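Local coordinates for flagellar hook-associated protein (Burkholderia pseudomallei, PDB 4UT1), which probably serves as a structural protein of the bacterial flagellum, forming part of the junction between the hook and the filament, at residues Gln185-Ile190 with Asp205-Ala210; Gly497-Ile502 with Ser509-Ser514. All blocks are in the same frame, centred on the assembly; numbering follows the deposited sequence.

Contact 1: Gln185-Ile190 with Asp205-Ala210; sequences QLNEQI and DQRDLA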
loop_
_atom_site.group_PDB
_atom_site.type_symbol
_atom_site.label_atom_id
_atom_site.label_comp_id
_atom_site.label_asym_id
_atom_site.label_seq_id
_atom_site.Cartn_x
_atom_site.Cartn_y
_atom_site.Cartn_z
ATOM N N GLN A 185 -44.458 -15.349 -9.306
ATOM C CA GLN A 185 -45.349 -16.507 -9.443
ATOM C C GLN A 185 -46.550 -16.370 -8.513
ATOM O O GLN A 185 -47.685 -16.669 -8.894
ATOM C CB GLN A 185 -44.604 -17.816 -9.154
ATOM C CG GLN A 185 -43.731 -18.340 -10.300
ATOM C CD GLN A 185 -42.932 -19.585 -9.924
ATOM O OE1 GLN A 185 -43.491 -20.667 -9.769
ATOM N NE2 GLN A 185 -41.621 -19.432 -9.783
ATOM N N LEU A 186 -46.293 -15.910 -7.292
ATOM C CA LEU A 186 -47.330 -15.749 -6.285
ATOM C C LEU A 186 -48.267 -14.588 -6.596
ATOM O O LEU A 186 -49.470 -14.690 -6.350
ATOM C CB LEU A 186 -46.694 -15.579 -4.894
ATOM C CG LEU A 186 -46.076 -16.881 -4.378
ATOM C CD1 LEU A 186 -45.211 -16.666 -3.124
ATOM C CD2 LEU A 186 -47.162 -17.912 -4.088
ATOM N N ASN A 187 -47.731 -13.490 -7.134
ATOM C CA ASN A 187 -48.571 -12.405 -7.626
ATOM C C ASN A 187 -49.646 -12.930 -8.584
ATOM O O ASN A 187 -50.824 -12.597 -8.450
ATOM C CB ASN A 187 -47.724 -11.328 -8.324
ATOM C CG ASN A 187 -47.008 -10.415 -7.336
ATOM O OD1 ASN A 187 -47.395 -10.321 -6.170
ATOM N ND2 ASN A 187 -45.969 -9.728 -7.805
ATOM N N GLU A 188 -49.228 -13.764 -9.534
ATOM C CA GLU A 188 -50.134 -14.352 -10.522
ATOM C C GLU A 188 -51.114 -15.338 -9.887
ATOM O O GLU A 188 -52.307 -15.331 -10.202
ATOM C CB GLU A 188 -49.333 -15.054 -11.630
ATOM C CG GLU A 188 -50.186 -15.787 -12.673
ATOM C CD GLU A 188 -50.906 -14.846 -13.627
ATOM O OE1 GLU A 188 -50.722 -13.617 -13.513
ATOM O OE2 GLU A 188 -51.660 -15.344 -14.488
ATOM N N GLN A 189 -50.611 -16.185 -8.996
ATOM C CA GLN A 189 -51.447 -17.185 -8.330
ATOM C C GLN A 189 -52.490 -16.540 -7.421
ATOM O O GLN A 189 -53.624 -17.014 -7.320
ATOM C CB GLN A 189 -50.576 -18.151 -7.525
ATOM C CG GLN A 189 -49.736 -19.069 -8.397
ATOM C CD GLN A 189 -48.664 -19.809 -7.619
ATOM O OE1 GLN A 189 -48.230 -19.364 -6.557
ATOM N NE2 GLN A 189 -48.230 -20.948 -8.149
ATOM N N ILE A 190 -52.095 -15.462 -6.753
ATOM C CA ILE A 190 -52.992 -14.745 -5.859
ATOM C C ILE A 190 -54.079 -14.011 -6.647
ATOM O O ILE A 190 -55.259 -14.071 -6.291
ATOM C CB ILE A 190 -52.206 -13.754 -4.972
ATOM C CG1 ILE A 190 -51.505 -14.516 -3.841
ATOM C CG2 ILE A 190 -53.119 -12.687 -4.396
ATOM C CD1 ILE A 190 -50.747 -13.633 -2.884
ATOM N N ASP A 205 -49.345 -15.532 2.668
ATOM C CA ASP A 205 -48.299 -15.834 3.639
ATOM C C ASP A 205 -47.009 -16.280 2.970
ATOM O O ASP A 205 -45.922 -15.869 3.363
ATOM C CB ASP A 205 -48.765 -16.920 4.607
ATOM C CG ASP A 205 -49.603 -16.371 5.739
ATOM O OD1 ASP A 205 -50.116 -15.243 5.602
ATOM O OD2 ASP A 205 -49.746 -17.069 6.767
ATOM N N GLN A 206 -47.144 -17.148 1.973
ATOM C CA GLN A 206 -46.002 -17.665 1.229
ATOM C C GLN A 206 -45.240 -16.528 0.545
ATOM O O GLN A 206 -44.009 -16.537 0.470
ATOM C CB GLN A 206 -46.478 -18.688 0.199
ATOM C CG GLN A 206 -45.393 -19.574 -0.379
ATOM C CD GLN A 206 -45.975 -20.777 -1.106
ATOM O OE1 GLN A 206 -47.185 -20.846 -1.350
ATOM N NE2 GLN A 206 -45.116 -21.738 -1.445
ATOM N N ARG A 207 -45.985 -15.549 0.044
ATOM C CA ARG A 207 -45.380 -14.400 -0.611
ATOM C C ARG A 207 -44.643 -13.521 0.403
ATOM O O ARG A 207 -43.518 -13.080 0.154
ATOM C CB ARG A 207 -46.441 -13.592 -1.350
ATOM C CG ARG A 207 -45.885 -12.448 -2.185
ATOM C CD ARG A 207 -46.981 -11.793 -3.029
ATOM N NE ARG A 207 -48.068 -11.265 -2.209
ATOM C CZ ARG A 207 -49.085 -10.545 -2.678
ATOM N NH1 ARG A 207 -49.159 -10.248 -3.971
ATOM N NH2 ARG A 207 -50.027 -10.111 -1.850
ATOM N N ASP A 208 -45.279 -13.272 1.545
ATOM C CA ASP A 208 -44.661 -12.477 2.607
ATOM C C ASP A 208 -43.381 -13.110 3.139
ATOM O O ASP A 208 -42.411 -12.411 3.415
ATOM C CB ASP A 208 -45.644 -12.270 3.760
ATOM C CG ASP A 208 -46.679 -11.215 3.454
ATOM O OD1 ASP A 208 -46.302 -10.149 2.932
ATOM O OD2 ASP A 208 -47.871 -11.455 3.733
ATOM N N LEU A 209 -43.390 -14.428 3.300
ATOM C CA LEU A 209 -42.201 -15.143 3.740
ATOM C C LEU A 209 -41.097 -15.023 2.700
ATOM O O LEU A 209 -39.914 -14.949 3.039
ATOM C CB LEU A 209 -42.515 -16.612 4.005
ATOM C CG LEU A 209 -41.300 -17.504 4.270
ATOM C CD1 LEU A 209 -40.450 -16.949 5.413
ATOM C CD2 LEU A 209 -41.732 -18.934 4.563
ATOM N N ALA A 210 -41.488 -15.005 1.428
ATOM C CA ALA A 210 -40.526 -14.849 0.345
ATOM C C ALA A 210 -39.870 -13.474 0.424
ATOM O O ALA A 210 -38.651 -13.356 0.308
ATOM C CB ALA A 210 -41.200 -15.054 -1.010
#

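Contact 2: Gly497-Ile502 with Ser509-Ser514; sequences GTTVTI and SINITS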
loop_
_atom_site.group_PDB
_atom_site.type_symbol
_atom_site.label_atom_id
_atom_site.label_comp_id
_atom_site.label_asym_id
_atom_site.label_seq_id
_atom_site.Cartn_x
_atom_site.Cartn_y
_atom_site.Cartn_z
ATOM N N GLY A 497 36.480 19.894 -8.764
ATOM C CA GLY A 497 35.145 19.676 -9.277
ATOM C C GLY A 497 34.164 19.202 -8.232
ATOM O O GLY A 497 33.073 18.745 -8.556
ATOM N N THR A 498 34.544 19.294 -6.961
ATOM C CA THR A 498 33.594 18.997 -5.915
ATOM C C THR A 498 33.193 20.271 -5.213
ATOM O O THR A 498 33.868 21.306 -5.307
ATOM C CB THR A 498 34.151 17.995 -4.879
ATOM O OG1 THR A 498 35.236 18.587 -4.156
ATOM C CG2 THR A 498 34.654 16.730 -5.568
ATOM N N THR A 499 32.078 20.186 -4.509
ATOM C CA THR A 499 31.619 21.269 -3.658
ATOM C C THR A 499 31.593 20.758 -2.230
ATOM O O THR A 499 31.020 19.703 -1.954
ATOM C CB THR A 499 30.230 21.774 -4.087
ATOM O OG1 THR A 499 30.342 22.450 -5.343
ATOM C CG2 THR A 499 29.661 22.732 -3.050
ATOM N N VAL A 500 32.248 21.480 -1.326
ATOM C CA VAL A 500 32.272 21.101 0.076
ATOM C C VAL A 500 31.239 21.923 0.853
ATOM O O VAL A 500 31.240 23.161 0.814
ATOM C CB VAL A 500 33.690 21.285 0.702
ATOM C CG1 VAL A 500 33.678 20.938 2.166
ATOM C CG2 VAL A 500 34.720 20.433 -0.036
ATOM N N THR A 501 30.333 21.235 1.534
ATOM C CA THR A 501 29.328 21.924 2.333
ATOM C C THR A 501 29.574 21.672 3.799
ATOM O O THR A 501 29.595 20.527 4.242
ATOM C CB THR A 501 27.901 21.478 1.977
ATOM O OG1 THR A 501 27.631 21.819 0.619
ATOM C CG2 THR A 501 26.883 22.180 2.865
ATOM N N ILE A 502 29.769 22.745 4.552
ATOM C CA ILE A 502 29.957 22.635 5.988
ATOM C C ILE A 502 28.638 22.896 6.686
ATOM O O ILE A 502 28.009 23.936 6.477
ATOM C CB ILE A 502 31.027 23.619 6.511
ATOM C CG1 ILE A 502 32.359 23.396 5.791
ATOM C CG2 ILE A 502 31.198 23.462 8.015
ATOM C CD1 ILE A 502 32.418 24.000 4.392
ATOM N N SER A 509 28.801 26.612 1.594
ATOM C CA SER A 509 29.336 25.742 0.556
ATOM C C SER A 509 30.497 26.400 -0.163
ATOM O O SER A 509 30.526 27.620 -0.360
ATOM C CB SER A 509 28.238 25.352 -0.440
ATOM O OG SER A 509 27.322 24.438 0.160
ATOM N N ILE A 510 31.459 25.577 -0.552
ATOM C CA ILE A 510 32.656 26.047 -1.219
ATOM C C ILE A 510 32.939 25.183 -2.432
ATOM O O ILE A 510 33.010 23.949 -2.332
ATOM C CB ILE A 510 33.871 26.027 -0.264
ATOM C CG1 ILE A 510 33.676 27.075 0.834
ATOM C CG2 ILE A 510 35.177 26.250 -1.029
ATOM C CD1 ILE A 510 34.695 26.994 1.940
ATOM N N ASN A 511 33.081 25.829 -3.583
ATOM C CA ASN A 511 33.458 25.121 -4.799
ATOM C C ASN A 511 34.970 24.911 -4.863
ATOM O O ASN A 511 35.744 25.861 -4.850
ATOM C CB ASN A 511 32.968 25.880 -6.042
ATOM C CG ASN A 511 31.443 25.990 -6.115
ATOM O OD1 ASN A 511 30.714 25.066 -5.741
ATOM N ND2 ASN A 511 30.957 27.125 -6.613
ATOM N N ILE A 512 35.386 23.654 -4.934
ATOM C CA ILE A 512 36.799 23.294 -5.003
ATOM C C ILE A 512 37.279 23.328 -6.450
ATOM O O ILE A 512 36.757 22.592 -7.283
ATOM C CB ILE A 512 37.030 21.882 -4.412
ATOM C CG1 ILE A 512 36.486 21.811 -2.980
ATOM C CG2 ILE A 512 38.496 21.491 -4.501
ATOM C CD1 ILE A 512 37.239 22.685 -1.983
ATOM N N THR A 513 38.243 24.186 -6.779
ATOM C CA THR A 513 38.658 24.252 -8.173
ATOM C C THR A 513 40.103 23.808 -8.360
ATOM O O THR A 513 40.572 23.680 -9.492
ATOM C CB THR A 513 38.445 25.669 -8.776
ATOM O OG1 THR A 513 38.980 26.664 -7.896
ATOM C CG2 THR A 513 36.955 25.930 -8.999
ATOM N N SER A 514 40.810 23.549 -7.262
ATOM C CA SER A 514 42.111 22.898 -7.365
ATOM C C SER A 514 42.502 22.245 -6.048
ATOM O O SER A 514 41.800 22.379 -5.046
ATOM C CB SER A 514 43.190 23.888 -7.794
ATOM O OG SER A 514 43.869 24.411 -6.676
#

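Contact 1: Gln185-Ile190 with Asp205-Ala210
The guanidinium of Arg-207 is met from two directions by residues of the facing helix: Ile-190 comes over one of its faces and Asn-187 reaches its edge. CD1 of Ile-190 sits above the centre of the group, 3.5 Å from CZ of Arg-207. The two side chains cross at about a right angle, and a methyl rather than a flank of the isoleucine does the touching, since CD1 is the one side-chain atom of Ile-190 within 4.2 Å of the arginine. At the edge, NH1 of Arg-207 donates to OD1 of Asn-187 over 2.8 Å. The acceptor lies close to the guanidinium plane and the donor lies in the carbonyl plane, although the amide and guanidinium planes are turned 74° apart. NH1 also donates to the backbone oxygen of Gly-227, while Tyr-229 makes a cation-pi contact with the group. The Asn-187 amide is fixed at its other end too, where ND2 binds the backbone oxygens of Gly-242 and Tyr-229.

The arginine chain leaves its helix with CG anti to the backbone N and bends at chi3 (59°), which turns the charged end toward the asparagine. Nearer the backbones Leu-186 is the apolar member: its CD1 packs on CA and CB of Arg-207, at 3.4 and 3.8 Å, and on CG of Gln-206 at 4.0 Å. The short helix axes run antiparallel at 162° and approach to 9.9 Å. This is the packing of an antiparallel helical hairpin, here joining helices 134-193 and 201-215 within the FlgK helical domain.

Contact 2: Gly497-Ile502 with Ser509-Ser514
OG1 of Thr-499 is gripped from two sources: it donates to OD1 of Asn-511 over 2.7 Å and is also hydrogen-bonded to OG1 of Thr-534. The bond to Asn-511 lies in the plane of the amide carbonyl, and the two side chains extend alongside one another in a common direction. With OG1 anti to the carbonyl carbon of its own residue (chi1 -69°), the threonine turns its hydroxyl to the asparagine. A second polar pair stands on the same sheet face, OG of Ser-509 lying 2.7 Å from OG1 of Thr-501. Both pairs bridge non-hydrogen-bonded positions, where the facing CA atoms come close, 4.2 Å apart for Thr-501 and Ser-509.

Between them, Val-500 and Ile-510 form a hydrogen-bonded pair, each N donating to the other's O at 2.8 Å. The ladder continues with Ile-512 N to Thr-498 O at 2.8 Å and closes at Gly-497 N to Ile-512 O. The other face is mainly apolar: CG2 of Val-500 lies 3.7 Å from CG1 of Ile-512, and Met-529 and Phe-494 touch Val-500. The Thr-498 hydroxyl, beside Ile-512, bonds to the backbone oxygen of Pro-495.

The strands make an antiparallel beta hairpin at one margin of a sheet, with 508-511 outermost within the chain and 498-502 also bonded to 527-533. Its chemistry is two-sided: hydroxyl and amide pairs tie the strands on the face of Thr-499, Thr-501, Ser-509 and Asn-511, while branched aliphatic chains pack on the other, consistent with one surface facing solvent and one facing the domain interior.

In the fold
The two contacts lie far apart, their centres about 89 Å from each other on opposite sides of the chain's centre, and they share no element. Contact 1 joins two helices in the helical domain and is mostly buried; contact 2 joins neighbouring strands in the range of the D3 domain and is only partly buried. Side chains alone carry the polar link in contact 1, which pairs a charged guanidinium with a neutral amide. In contact 2 four backbone bonds set the register, and neutral side-chain pairs add to them. The buried area is larger in the hairpin of strands, 424 against 287 Å², as expected where strands lie against each other directly, whereas the axes of the short helix segments stay 9.9 Å apart.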